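Local coordinates for glycoside hydrolase family protein (Novosphingobium sp. PP1Y, PDB 6Q2F) that probably hydrolyses terminal alpha-L-rhamnosyl residues from glycosides, at residues A633-Q638 with E772-D777; K790-G795 with R807-L812; G821-A826 with S843-L848; R861-Q866 with Q873-A878. One frame throughout, in Å; residues are numbered along the deposited sequence.

Contact 1 (A633-Q638 with E772-D777)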
loop_
_atom_site.group_PDB
_atom_site.type_symbol
_atom_site.label_atom_id
_atom_site.label_comp_id
_atom_site.label_asym_id
_atom_site.label_seq_id
_atom_site.Cartn_x
_atom_site.Cartn_y
_atom_site.Cartn_z
ATOM N N ALA A 633 -2.224 13.844 0.468
ATOM C CA ALA A 633 -3.426 14.640 0.690
ATOM C C ALA A 633 -3.116 15.943 1.423
ATOM O O ALA A 633 -3.784 16.952 1.198
ATOM C CB ALA A 633 -4.456 13.826 1.465
ATOM N N HIS A 634 -2.137 15.928 2.330
ATOM C CA HIS A 634 -1.777 17.155 3.036
ATOM C C HIS A 634 -1.069 18.127 2.098
ATOM O O HIS A 634 -1.395 19.319 2.059
ATOM C CB HIS A 634 -0.882 16.840 4.247
ATOM C CG HIS A 634 -1.482 15.882 5.228
ATOM N ND1 HIS A 634 -0.720 15.217 6.166
ATOM C CD2 HIS A 634 -2.760 15.472 5.424
ATOM C CE1 HIS A 634 -1.497 14.433 6.893
ATOM N NE2 HIS A 634 -2.742 14.578 6.470
ATOM N N LEU A 635 -0.103 17.628 1.333
ATOM C CA LEU A 635 0.695 18.494 0.476
ATOM C C LEU A 635 -0.085 18.967 -0.746
ATOM O O LEU A 635 -0.079 20.163 -1.048
ATOM C CB LEU A 635 1.977 17.769 0.069
ATOM C CG LEU A 635 2.931 17.811 1.260
ATOM C CD1 LEU A 635 3.747 16.564 1.310
ATOM C CD2 LEU A 635 3.845 19.034 1.145
ATOM N N TYR A 636 -0.797 18.068 -1.434
ATOM C CA TYR A 636 -1.449 18.462 -2.680
ATOM C C TYR A 636 -2.881 18.931 -2.479
ATOM O O TYR A 636 -3.536 19.296 -3.458
ATOM C CB TYR A 636 -1.380 17.315 -3.707
ATOM C CG TYR A 636 0.043 17.088 -4.169
ATOM C CD1 TYR A 636 0.912 16.298 -3.423
ATOM C CD2 TYR A 636 0.535 17.700 -5.339
ATOM C CE1 TYR A 636 2.221 16.109 -3.826
ATOM C CE2 TYR A 636 1.862 17.528 -5.740
ATOM C CZ TYR A 636 2.693 16.729 -4.987
ATOM O OH TYR A 636 3.994 16.531 -5.360
ATOM N N GLY A 637 -3.373 18.947 -1.240
ATOM C CA GLY A 637 -4.631 19.597 -0.932
ATOM C C GLY A 637 -5.883 18.776 -1.153
ATOM O O GLY A 637 -6.984 19.328 -1.072
ATOM N N GLN A 638 -5.765 17.485 -1.378
ATOM C CA GLN A 638 -6.927 16.635 -1.503
ATOM C C GLN A 638 -7.668 16.568 -0.175
ATOM O O GLN A 638 -8.857 16.521 -0.148
ATOM C CB GLN A 638 -6.573 15.254 -2.001
ATOM C CG GLN A 638 -6.028 15.220 -3.396
ATOM C CD GLN A 638 -4.532 15.242 -3.435
ATOM O OE1 GLN A 638 -3.888 15.722 -2.530
ATOM N NE2 GLN A 638 -3.983 14.696 -4.462
ATOM N N GLU A 772 8.281 21.730 -6.335
ATOM C CA GLU A 772 7.148 22.402 -6.960
ATOM C C GLU A 772 6.156 23.014 -5.984
ATOM O O GLU A 772 5.437 23.940 -6.370
ATOM C CB GLU A 772 6.372 21.427 -7.858
ATOM C CG GLU A 772 7.212 20.735 -8.930
ATOM C CD GLU A 772 7.560 21.655 -10.090
ATOM O OE1 GLU A 772 6.909 22.717 -10.226
ATOM O OE2 GLU A 772 8.477 21.312 -10.867
ATOM N N LEU A 773 6.070 22.513 -4.752
ATOM C CA LEU A 773 5.040 22.949 -3.816
ATOM C C LEU A 773 5.558 23.928 -2.768
ATOM O O LEU A 773 4.883 24.909 -2.451
ATOM C CB LEU A 773 4.427 21.747 -3.085
ATOM C CG LEU A 773 3.679 20.714 -3.942
ATOM C CD1 LEU A 773 3.076 19.622 -3.075
ATOM C CD2 LEU A 773 2.614 21.399 -4.819
ATOM N N LEU A 774 6.741 23.657 -2.218
ATOM C CA LEU A 774 7.209 24.343 -1.030
ATOM C C LEU A 774 7.752 25.714 -1.393
ATOM O O LEU A 774 8.520 25.858 -2.345
ATOM C CB LEU A 774 8.294 23.520 -0.340
ATOM C CG LEU A 774 7.861 22.174 0.212
ATOM C CD1 LEU A 774 8.980 21.594 1.047
ATOM C CD2 LEU A 774 6.614 22.375 1.050
ATOM N N ALA A 775 7.343 26.716 -0.620
ATOM C CA ALA A 775 7.813 28.077 -0.777
ATOM C C ALA A 775 8.159 28.637 0.591
ATOM O O ALA A 775 7.699 28.133 1.618
ATOM C CB ALA A 775 6.767 28.957 -1.460
ATOM N N ASN A 776 8.980 29.690 0.595
ATOM C CA ASN A 776 9.353 30.336 1.847
ATOM C C ASN A 776 8.189 31.150 2.403
ATOM O O ASN A 776 7.484 31.839 1.666
ATOM C CB ASN A 776 10.556 31.264 1.643
ATOM C CG ASN A 776 11.804 30.527 1.177
ATOM O OD1 ASN A 776 12.241 30.687 0.045
ATOM N ND2 ASN A 776 12.404 29.748 2.075
ATOM N N ASP A 777 7.991 31.077 3.713
ATOM C CA ASP A 777 7.134 32.039 4.412
ATOM C C ASP A 777 7.868 32.339 5.716
ATOM O O ASP A 777 7.712 31.623 6.719
ATOM C CB ASP A 777 5.722 31.510 4.643
ATOM C CG ASP A 777 4.821 32.531 5.342
ATOM O OD1 ASP A 777 4.813 33.703 4.901
ATOM O OD2 ASP A 777 4.127 32.170 6.323
#
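Leu773 sets one methyl, CD1, almost squarely over the ring of Tyr636, and the pair illustrates how a branched side chain on one layer can lodge on an aromatic face of another. Helix 620-636 belongs to the parallel beta/alpha barrel, whereas helix 767-773 and strand 775-777 belong to the mixed sheet that follows. CD1 of Leu773 stands 3.5 Å from the centroid of the Tyr636 ring, only 14° off its normal, a CH-pi contact over the face. The two side chains cross at about a right angle, and CD2 of Leu773 reaches the rim near Tyr636 CE2. The same Leu773 CD1 also lies 3.8 Å from Leu635 CB, so it fills the corner between two successive barrel residues. Further along, Leu774 CD2 meets Leu635 CD2 more loosely, at 4.3 Å.

Outside this shell, the hydroxyl of Tyr636 hydrogen-bonds Asn768 on helix 767-773, which ties the far end of the ring to the helix carrying Leu773. His634 adds polar ties across the same boundary, through ND1 to Asp763 and through its carbonyl to Ser785. Gly637 is the first residue to leave helical backbone angles, with phi positive (85°), and Gly637 N makes a weak 3.2 Å bond to Ala633 O.

Contact 2 (K790-G795 with R807-L812)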
loop_
_atom_site.group_PDB
_atom_site.type_symbol
_atom_site.label_atom_id
_atom_site.label_comp_id
_atom_site.label_asym_id
_atom_site.label_seq_id
_atom_site.Cartn_x
_atom_site.Cartn_y
_atom_site.Cartn_z
ATOM N N LYS A 790 8.238 23.752 9.777
ATOM C CA LYS A 790 9.391 24.436 10.347
ATOM C C LYS A 790 10.688 24.038 9.665
ATOM O O LYS A 790 11.639 24.826 9.662
ATOM C CB LYS A 790 9.517 24.140 11.848
ATOM C CG LYS A 790 8.241 24.318 12.632
ATOM C CD LYS A 790 7.698 25.724 12.537
ATOM C CE LYS A 790 8.682 26.767 13.032
ATOM N NZ LYS A 790 8.050 28.123 12.977
ATOM N N THR A 791 10.761 22.837 9.095
ATOM C CA THR A 791 12.029 22.367 8.555
ATOM C C THR A 791 11.798 21.218 7.585
ATOM O O THR A 791 10.765 20.539 7.622
ATOM C CB THR A 791 12.972 21.908 9.666
ATOM O OG1 THR A 791 14.242 21.584 9.099
ATOM C CG2 THR A 791 12.409 20.661 10.324
ATOM N N ILE A 792 12.779 21.021 6.713
ATOM C CA ILE A 792 12.912 19.827 5.896
ATOM C C ILE A 792 13.909 18.933 6.601
ATOM O O ILE A 792 14.951 19.406 7.063
ATOM C CB ILE A 792 13.406 20.167 4.474
ATOM C CG1 ILE A 792 12.305 20.847 3.663
ATOM C CG2 ILE A 792 13.902 18.912 3.761
ATOM C CD1 ILE A 792 12.798 21.473 2.361
ATOM N N TYR A 793 13.603 17.651 6.687
ATOM C CA TYR A 793 14.538 16.673 7.224
ATOM C C TYR A 793 15.050 15.797 6.086
ATOM O O TYR A 793 14.260 15.311 5.278
ATOM C CB TYR A 793 13.867 15.823 8.300
ATOM C CG TYR A 793 14.787 14.788 8.860
ATOM C CD1 TYR A 793 15.710 15.118 9.842
ATOM C CD2 TYR A 793 14.737 13.468 8.413
ATOM C CE1 TYR A 793 16.572 14.168 10.366
ATOM C CE2 TYR A 793 15.596 12.511 8.932
ATOM C CZ TYR A 793 16.519 12.867 9.900
ATOM O OH TYR A 793 17.387 11.929 10.414
ATOM N N LEU A 794 16.369 15.600 6.022
ATOM C CA LEU A 794 16.954 14.777 4.961
ATOM C C LEU A 794 17.048 13.351 5.475
ATOM O O LEU A 794 17.956 13.013 6.234
ATOM C CB LEU A 794 18.317 15.305 4.529
ATOM C CG LEU A 794 18.302 16.749 4.032
ATOM C CD1 LEU A 794 19.680 17.130 3.580
ATOM C CD2 LEU A 794 17.298 16.931 2.897
ATOM N N GLY A 795 16.105 12.510 5.058
ATOM C CA GLY A 795 16.092 11.124 5.485
ATOM C C GLY A 795 16.054 10.182 4.302
ATOM O O GLY A 795 16.446 10.565 3.192
ATOM N N ARG A 807 19.631 22.085 -5.858
ATOM C CA ARG A 807 19.363 23.465 -6.242
ATOM C C ARG A 807 18.144 24.009 -5.515
ATOM O O ARG A 807 18.173 25.110 -4.954
ATOM C CB ARG A 807 19.141 23.554 -7.745
ATOM C CG ARG A 807 20.416 23.654 -8.568
ATOM C CD ARG A 807 20.092 23.386 -10.046
ATOM N NE ARG A 807 21.194 23.772 -10.917
ATOM C CZ ARG A 807 21.214 23.559 -12.223
ATOM N NH1 ARG A 807 20.187 22.949 -12.802
ATOM N NH2 ARG A 807 22.256 23.957 -12.943
ATOM N N LYS A 808 17.046 23.255 -5.548
ATOM C CA LYS A 808 15.827 23.725 -4.910
ATOM C C LYS A 808 16.008 23.819 -3.406
ATOM O O LYS A 808 15.548 24.774 -2.770
ATOM C CB LYS A 808 14.657 22.804 -5.248
ATOM C CG LYS A 808 13.332 23.442 -4.899
ATOM C CD LYS A 808 12.998 24.593 -5.859
ATOM C CE LYS A 808 11.883 25.470 -5.295
ATOM N NZ LYS A 808 11.407 26.517 -6.250
ATOM N N LEU A 809 16.692 22.842 -2.823
ATOM C CA LEU A 809 16.914 22.852 -1.384
ATOM C C LEU A 809 17.765 24.048 -0.981
ATOM O O LEU A 809 17.430 24.771 -0.035
ATOM C CB LEU A 809 17.571 21.541 -0.979
ATOM C CG LEU A 809 17.682 21.238 0.493
ATOM C CD1 LEU A 809 16.310 20.775 1.036
ATOM C CD2 LEU A 809 18.753 20.181 0.654
ATOM N N ALA A 810 18.859 24.286 -1.712
ATOM C CA ALA A 810 19.684 25.461 -1.454
ATOM C C ALA A 810 18.884 26.742 -1.613
ATOM O O ALA A 810 19.046 27.680 -0.826
ATOM C CB ALA A 810 20.896 25.477 -2.390
ATOM N N ALA A 811 18.023 26.812 -2.630
ATOM C CA ALA A 811 17.277 28.045 -2.850
ATOM C C ALA A 811 16.290 28.293 -1.711
ATOM O O ALA A 811 16.102 29.438 -1.277
ATOM C CB ALA A 811 16.552 27.991 -4.197
ATOM N N LEU A 812 15.661 27.233 -1.199
ATOM C CA LEU A 812 14.746 27.414 -0.078
ATOM C C LEU A 812 15.500 27.836 1.177
ATOM O O LEU A 812 15.068 28.750 1.885
ATOM C CB LEU A 812 13.955 26.133 0.170
ATOM C CG LEU A 812 12.981 25.716 -0.935
ATOM C CD1 LEU A 812 12.488 24.298 -0.694
ATOM C CD2 LEU A 812 11.806 26.682 -0.996
#
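Ile792 and Leu809 make the closest apolar approach here, Ile792 CD1 to Leu809 CD1 at 3.8 Å, and the packing between the segments is wholly aliphatic. With CG1 anti to its own carbonyl carbon (chi1 -72°) and the rest of the branch extended, Ile792 sends CD1 out toward the helix, while its other branch, CG2, touches the same Leu809 methyl at 4.1 Å. Leu809 CD1 is thus held against both branches of one isoleucine, and the two side chains cross obliquely. One turn on, Leu812 brings its CD1 to 4.2 Å from Ile792 CD1, this time at about a right angle. The other methyl of Leu809, CD2, has its own partner in Leu794 CD2, at 4.2 Å. Leu809 therefore spreads its fork over the two strand residues, 792 and 794, that point to the helix side of the sheet.

This is the first strand and the helix of a beta-alpha-beta unit, made of strand 788-794, helix 803-814 and strand 818-820. The helix runs back over the sheet at 145° to the strand direction, its axis 11.2 Å away, with the layer of methyl groups lying between. All four touching residues are buried. Val819 of the unit's second strand extends the same layer, touching both Leu794 and Leu809.

Polar groups act at the margins. Lys790 NZ is paired with Asp780 and Glu779, and Arg807 NH2 with Glu840. Within the helix, Leu812 N bonds Lys808 O at 2.9 Å.

Contact 3 (G821-A826 with S843-L848)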
loop_
_atom_site.group_PDB
_atom_site.type_symbol
_atom_site.label_atom_id
_atom_site.label_comp_id
_atom_site.label_asym_id
_atom_site.label_seq_id
_atom_site.Cartn_x
_atom_site.Cartn_y
_atom_site.Cartn_z
ATOM N N GLY A 821 19.813 17.857 8.366
ATOM C CA GLY A 821 20.346 16.683 7.712
ATOM C C GLY A 821 21.808 16.853 7.396
ATOM O O GLY A 821 22.354 17.956 7.394
ATOM N N LYS A 822 22.446 15.732 7.097
ATOM C CA LYS A 822 23.848 15.739 6.733
ATOM C C LYS A 822 24.000 15.835 5.220
ATOM O O LYS A 822 23.091 15.498 4.446
ATOM C CB LYS A 822 24.552 14.500 7.287
ATOM C CG LYS A 822 24.748 14.601 8.802
ATOM C CD LYS A 822 25.306 13.337 9.436
ATOM C CE LYS A 822 25.489 13.545 10.937
ATOM N NZ LYS A 822 25.811 12.279 11.665
ATOM N N ALA A 823 25.161 16.338 4.810
ATOM C CA ALA A 823 25.408 16.606 3.405
ATOM C C ALA A 823 25.276 15.326 2.581
ATOM O O ALA A 823 25.787 14.274 2.982
ATOM C CB ALA A 823 26.804 17.211 3.226
ATOM N N PRO A 824 24.621 15.378 1.423
ATOM C CA PRO A 824 24.628 14.220 0.528
ATOM C C PRO A 824 26.039 13.934 0.041
ATOM O O PRO A 824 26.907 14.810 0.044
ATOM C CB PRO A 824 23.719 14.659 -0.617
ATOM C CG PRO A 824 23.930 16.125 -0.673
ATOM C CD PRO A 824 24.017 16.556 0.772
ATOM N N ILE A 825 26.263 12.691 -0.379
ATOM C CA ILE A 825 27.602 12.256 -0.749
ATOM C C ILE A 825 27.780 12.129 -2.258
ATOM O O ILE A 825 28.926 12.080 -2.724
ATOM C CB ILE A 825 27.977 10.921 -0.075
ATOM C CG1 ILE A 825 27.086 9.797 -0.582
ATOM C CG2 ILE A 825 27.848 11.029 1.444
ATOM C CD1 ILE A 825 27.389 8.472 0.063
ATOM N N ALA A 826 26.699 12.076 -3.031
ATOM C CA ALA A 826 26.839 11.916 -4.475
ATOM C C ALA A 826 25.523 12.261 -5.155
ATOM O O ALA A 826 24.462 12.246 -4.528
ATOM C CB ALA A 826 27.258 10.488 -4.847
ATOM N N SER A 843 29.661 23.003 -5.122
ATOM C CA SER A 843 29.593 24.333 -4.522
ATOM C C SER A 843 28.393 24.440 -3.595
ATOM O O SER A 843 28.487 24.999 -2.497
ATOM C CB SER A 843 29.519 25.405 -5.611
ATOM O OG SER A 843 30.669 25.369 -6.430
ATOM N N LEU A 844 27.249 23.913 -4.031
ATOM C CA LEU A 844 26.048 23.992 -3.216
ATOM C C LEU A 844 26.203 23.165 -1.949
ATOM O O LEU A 844 25.775 23.591 -0.873
ATOM C CB LEU A 844 24.831 23.541 -4.027
ATOM C CG LEU A 844 24.432 24.524 -5.132
ATOM C CD1 LEU A 844 23.290 23.967 -5.964
ATOM C CD2 LEU A 844 24.024 25.856 -4.526
ATOM N N VAL A 845 26.821 21.983 -2.053
ATOM C CA VAL A 845 27.067 21.207 -0.844
ATOM C C VAL A 845 27.978 21.987 0.094
ATOM O O VAL A 845 27.711 22.083 1.296
ATOM C CB VAL A 845 27.643 19.822 -1.185
ATOM C CG1 VAL A 845 28.149 19.143 0.079
ATOM C CG2 VAL A 845 26.565 18.951 -1.833
ATOM N N ALA A 846 29.047 22.590 -0.439
ATOM C CA ALA A 846 29.949 23.351 0.422
ATOM C C ALA A 846 29.235 24.533 1.071
ATOM O O ALA A 846 29.536 24.881 2.211
ATOM C CB ALA A 846 31.190 23.829 -0.362
ATOM N N ARG A 847 28.267 25.142 0.381
ATOM C CA ARG A 847 27.582 26.297 0.957
ATOM C C ARG A 847 26.624 25.881 2.068
ATOM O O ARG A 847 26.583 26.518 3.129
ATOM C CB ARG A 847 26.830 27.085 -0.122
ATOM C CG ARG A 847 26.532 28.520 0.332
ATOM C CD ARG A 847 25.597 29.279 -0.608
ATOM N NE ARG A 847 25.150 30.509 0.043
ATOM C CZ ARG A 847 24.401 31.445 -0.533
ATOM N NH1 ARG A 847 24.002 31.314 -1.785
ATOM N NH2 ARG A 847 24.055 32.528 0.148
ATOM N N LEU A 848 25.842 24.823 1.849
ATOM C CA LEU A 848 24.881 24.431 2.871
ATOM C C LEU A 848 25.547 23.702 4.023
ATOM O O LEU A 848 25.010 23.704 5.134
ATOM C CB LEU A 848 23.770 23.543 2.293
ATOM C CG LEU A 848 22.863 24.050 1.185
ATOM C CD1 LEU A 848 21.516 23.351 1.191
ATOM C CD2 LEU A 848 22.709 25.546 1.241
#
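Val845 turns its two methyls toward Ala823 and Pro824, and its first torsion decides which methyl goes where: at chi1 169°, CG1 extends opposite the backbone N, leaving CG2 opposite the carbonyl carbon. The isopropyl group consequently presents a two-pronged end. CG1 meets the methyl of Ala823, its CB, at 3.9 Å, and CG2 meets the ring of Pro824 at CG, 4.0 Å away. The valine methyl meets the outer corner of the proline ring end-on, and since the ring pucker is C-gamma endo it is the puckered carbon that does the touching. Ala823 points its CB toward the helix, and its one methyl suffices because the backbones come close, with CA atoms of Ala823 and Val845 6.5 Å apart.

The contact lies in the connection between strands 818-820 and 860-863, parallel neighbours in the mixed sheet. Residues 821-826 form the irregular segment that leaves the C-terminal end of strand 818-820. The segment 843-848 is the last part of helix 838-848, which lies in the same crossover, and strand 854-857 also belongs to the connection.

Helix 803-814 lies beside this packing, its Leu806 touching Val845 and Leu844. Trp849, just beyond helix 838-848, lies against both Ala823 and Pro824, and its NE1 hydrogen-bonds the carbonyl oxygen of Gly821, so a polar link accompanies the apolar one. Pro824 also rests on Met801. Inside helix 838-848 the regular pattern persists to its last residue, Leu848 N bonding Leu844 O at 3.0 Å.

Contact 4 (R861-Q866 with Q873-A878)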
loop_
_atom_site.group_PDB
_atom_site.type_symbol
_atom_site.label_atom_id
_atom_site.label_comp_id
_atom_site.label_asym_id
_atom_site.label_seq_id
_atom_site.Cartn_x
_atom_site.Cartn_y
_atom_site.Cartn_z
ATOM N N ARG A 861 18.983 28.281 7.377
ATOM C CA ARG A 861 19.793 27.558 8.345
ATOM C C ARG A 861 19.848 26.084 7.986
ATOM O O ARG A 861 18.842 25.497 7.596
ATOM C CB ARG A 861 19.219 27.761 9.751
ATOM C CG ARG A 861 19.928 27.025 10.858
ATOM C CD ARG A 861 19.237 27.334 12.170
ATOM N NE ARG A 861 19.985 26.855 13.326
ATOM C CZ ARG A 861 19.542 26.950 14.574
ATOM N NH1 ARG A 861 18.359 27.504 14.808
ATOM N NH2 ARG A 861 20.270 26.480 15.577
ATOM N N VAL A 862 21.025 25.492 8.125
ATOM C CA VAL A 862 21.252 24.079 7.857
ATOM C C VAL A 862 21.874 23.485 9.109
ATOM O O VAL A 862 22.992 23.859 9.490
ATOM C CB VAL A 862 22.167 23.850 6.644
ATOM C CG1 VAL A 862 22.472 22.353 6.479
ATOM C CG2 VAL A 862 21.547 24.426 5.379
ATOM N N ILE A 863 21.160 22.560 9.743
ATOM C CA ILE A 863 21.634 21.859 10.932
ATOM C C ILE A 863 22.074 20.461 10.494
ATOM O O ILE A 863 21.245 19.629 10.111
ATOM C CB ILE A 863 20.551 21.802 12.014
ATOM C CG1 ILE A 863 20.048 23.213 12.312
ATOM C CG2 ILE A 863 21.086 21.143 13.272
ATOM C CD1 ILE A 863 18.956 23.264 13.377
ATOM N N ALA A 864 23.380 20.201 10.542
ATOM C CA ALA A 864 23.958 18.960 10.026
ATOM C C ALA A 864 23.811 17.860 11.075
ATOM O O ALA A 864 24.763 17.402 11.702
ATOM C CB ALA A 864 25.415 19.174 9.622
ATOM N N SER A 865 22.569 17.436 11.238
ATOM C CA SER A 865 22.195 16.479 12.261
ATOM C C SER A 865 21.213 15.486 11.666
ATOM O O SER A 865 20.547 15.765 10.664
ATOM C CB SER A 865 21.574 17.192 13.475
ATOM O OG SER A 865 21.093 16.285 14.432
ATOM N N GLN A 866 21.151 14.307 12.286
ATOM C CA GLN A 866 20.126 13.311 12.005
ATOM C C GLN A 866 19.294 13.046 13.262
ATOM O O GLN A 866 18.720 11.969 13.434
ATOM C CB GLN A 866 20.750 12.021 11.470
ATOM C CG GLN A 866 21.688 12.210 10.244
ATOM C CD GLN A 866 20.960 12.641 8.955
ATOM O OE1 GLN A 866 21.580 13.172 8.026
ATOM N NE2 GLN A 866 19.654 12.407 8.895
ATOM N N GLN A 873 14.534 21.457 18.884
ATOM C CA GLN A 873 14.840 22.135 20.136
ATOM C C GLN A 873 15.778 23.313 19.895
ATOM O O GLN A 873 15.557 24.414 20.416
ATOM C CB GLN A 873 15.441 21.133 21.118
ATOM C CG GLN A 873 15.544 21.601 22.563
ATOM C CD GLN A 873 15.923 20.451 23.477
ATOM O OE1 GLN A 873 15.314 20.247 24.533
ATOM N NE2 GLN A 873 16.915 19.670 23.057
ATOM N N ALA A 874 16.810 23.113 19.069
ATOM C CA ALA A 874 17.746 24.198 18.785
ATOM C C ALA A 874 17.142 25.296 17.923
ATOM O O ALA A 874 17.770 26.347 17.765
ATOM C CB ALA A 874 19.006 23.653 18.113
HETATM N N MSE A 875 15.973 25.068 17.344
HETATM C CA MSE A 875 15.247 26.101 16.613
HETATM C C MSE A 875 14.213 26.766 17.493
HETATM O O MSE A 875 13.446 27.607 17.030
HETATM C CB MSE A 875 14.517 25.506 15.398
HETATM C CG MSE A 875 15.411 24.964 14.327
HETATM SE SE MSE A 875 14.335 23.908 13.054
HETATM C CE MSE A 875 15.380 22.354 13.241
ATOM N N ASP A 876 14.165 26.340 18.754
ATOM C CA ASP A 876 13.201 26.855 19.724
ATOM C C ASP A 876 11.769 26.543 19.290
ATOM O O ASP A 876 10.861 27.360 19.444
ATOM C CB ASP A 876 13.397 28.362 19.952
ATOM C CG ASP A 876 12.651 28.872 21.174
ATOM O OD1 ASP A 876 12.566 28.128 22.178
ATOM O OD2 ASP A 876 12.146 30.015 21.136
ATOM N N VAL A 877 11.562 25.351 18.731
ATOM C CA VAL A 877 10.231 24.889 18.357
ATOM C C VAL A 877 9.759 23.914 19.426
ATOM O O VAL A 877 10.287 22.803 19.541
ATOM C CB VAL A 877 10.218 24.247 16.965
ATOM C CG1 VAL A 877 8.821 23.747 16.636
ATOM C CG2 VAL A 877 10.654 25.265 15.930
ATOM N N ALA A 878 8.756 24.325 20.199
ATOM C CA ALA A 878 8.254 23.499 21.288
ATOM C C ALA A 878 7.548 22.251 20.743
ATOM O O ALA A 878 6.957 22.284 19.664
ATOM C CB ALA A 878 7.285 24.297 22.165
#
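Arg861 and Ala874 supply the polar half of this contact. The arginine side chain is fully extended, with chi1 178° carrying CG opposite the backbone N, and so reaches from the strand to the carbonyl at the helix end. There NH1 donates to Ala874 O at 3.2 Å, and NH2 adds a weak bond of 3.3 Å to the same Ala874 O. Neither is straight, the N-H...O angle being 142° for NH1. The oxygen sits near the edge of the guanidinium, somewhat tilted from its plane, and NH1 stands above the carbonyl plane rather than on a lone pair. A positive charge beside a carbonyl at a helix C terminus probably suits the helix dipole. The principal partner of Arg861 lies elsewhere: NE forms a salt bridge with Asp854, which helps fix the group's orientation.

The apolar half joins Ile863 to Met875, here a selenomethionine. Its terminal methyl, CE, comes to 3.7 Å from Ile863 CD1 because the chain bends at chi3 (-125°). Met875 CG touches both Ile863 CD1, at 4.0 Å, and Arg861 NH1. Ile863 CD1 also lies over one face of the guanidinium, toward its rim, and so shares both kinds of contact.

Backbone turns shape both segments. A Schellman motif closes the helix, with Asp876 the first residue past it in positive phi; its N bonds Gln873 O at 2.9 Å. Ala864 centres an inverse gamma turn. Strand 860-863 lies parallel to 818-820 and antiparallel to 854-857; helix 868-874 follows it, and Met875 rests against Thr818 and Val820.

How the contacts relate
Along the chain the four contacts come in series, with none nested or crossed. Contact 1 closes the longest loop, 133 residues, binding the barrel helix 620-636 to the mixed sheet domain. Contacts 2, 3 and 4 then close loops of 11, 16 and 6 residues within that domain, following successive parallel strands 788-794, 818-820 and 860-863. Neighbours touch: Asn776 ND2 probably bonds Leu812 O between contacts 1 and 2, and Ala810 packs on Leu844 between contacts 2 and 3. Gln866 of contact 4 reaches back to both, through NE2 to Tyr793 and Leu794 and through OE1 to Lys822. Contact 1 touches neither contact 3 nor contact 4.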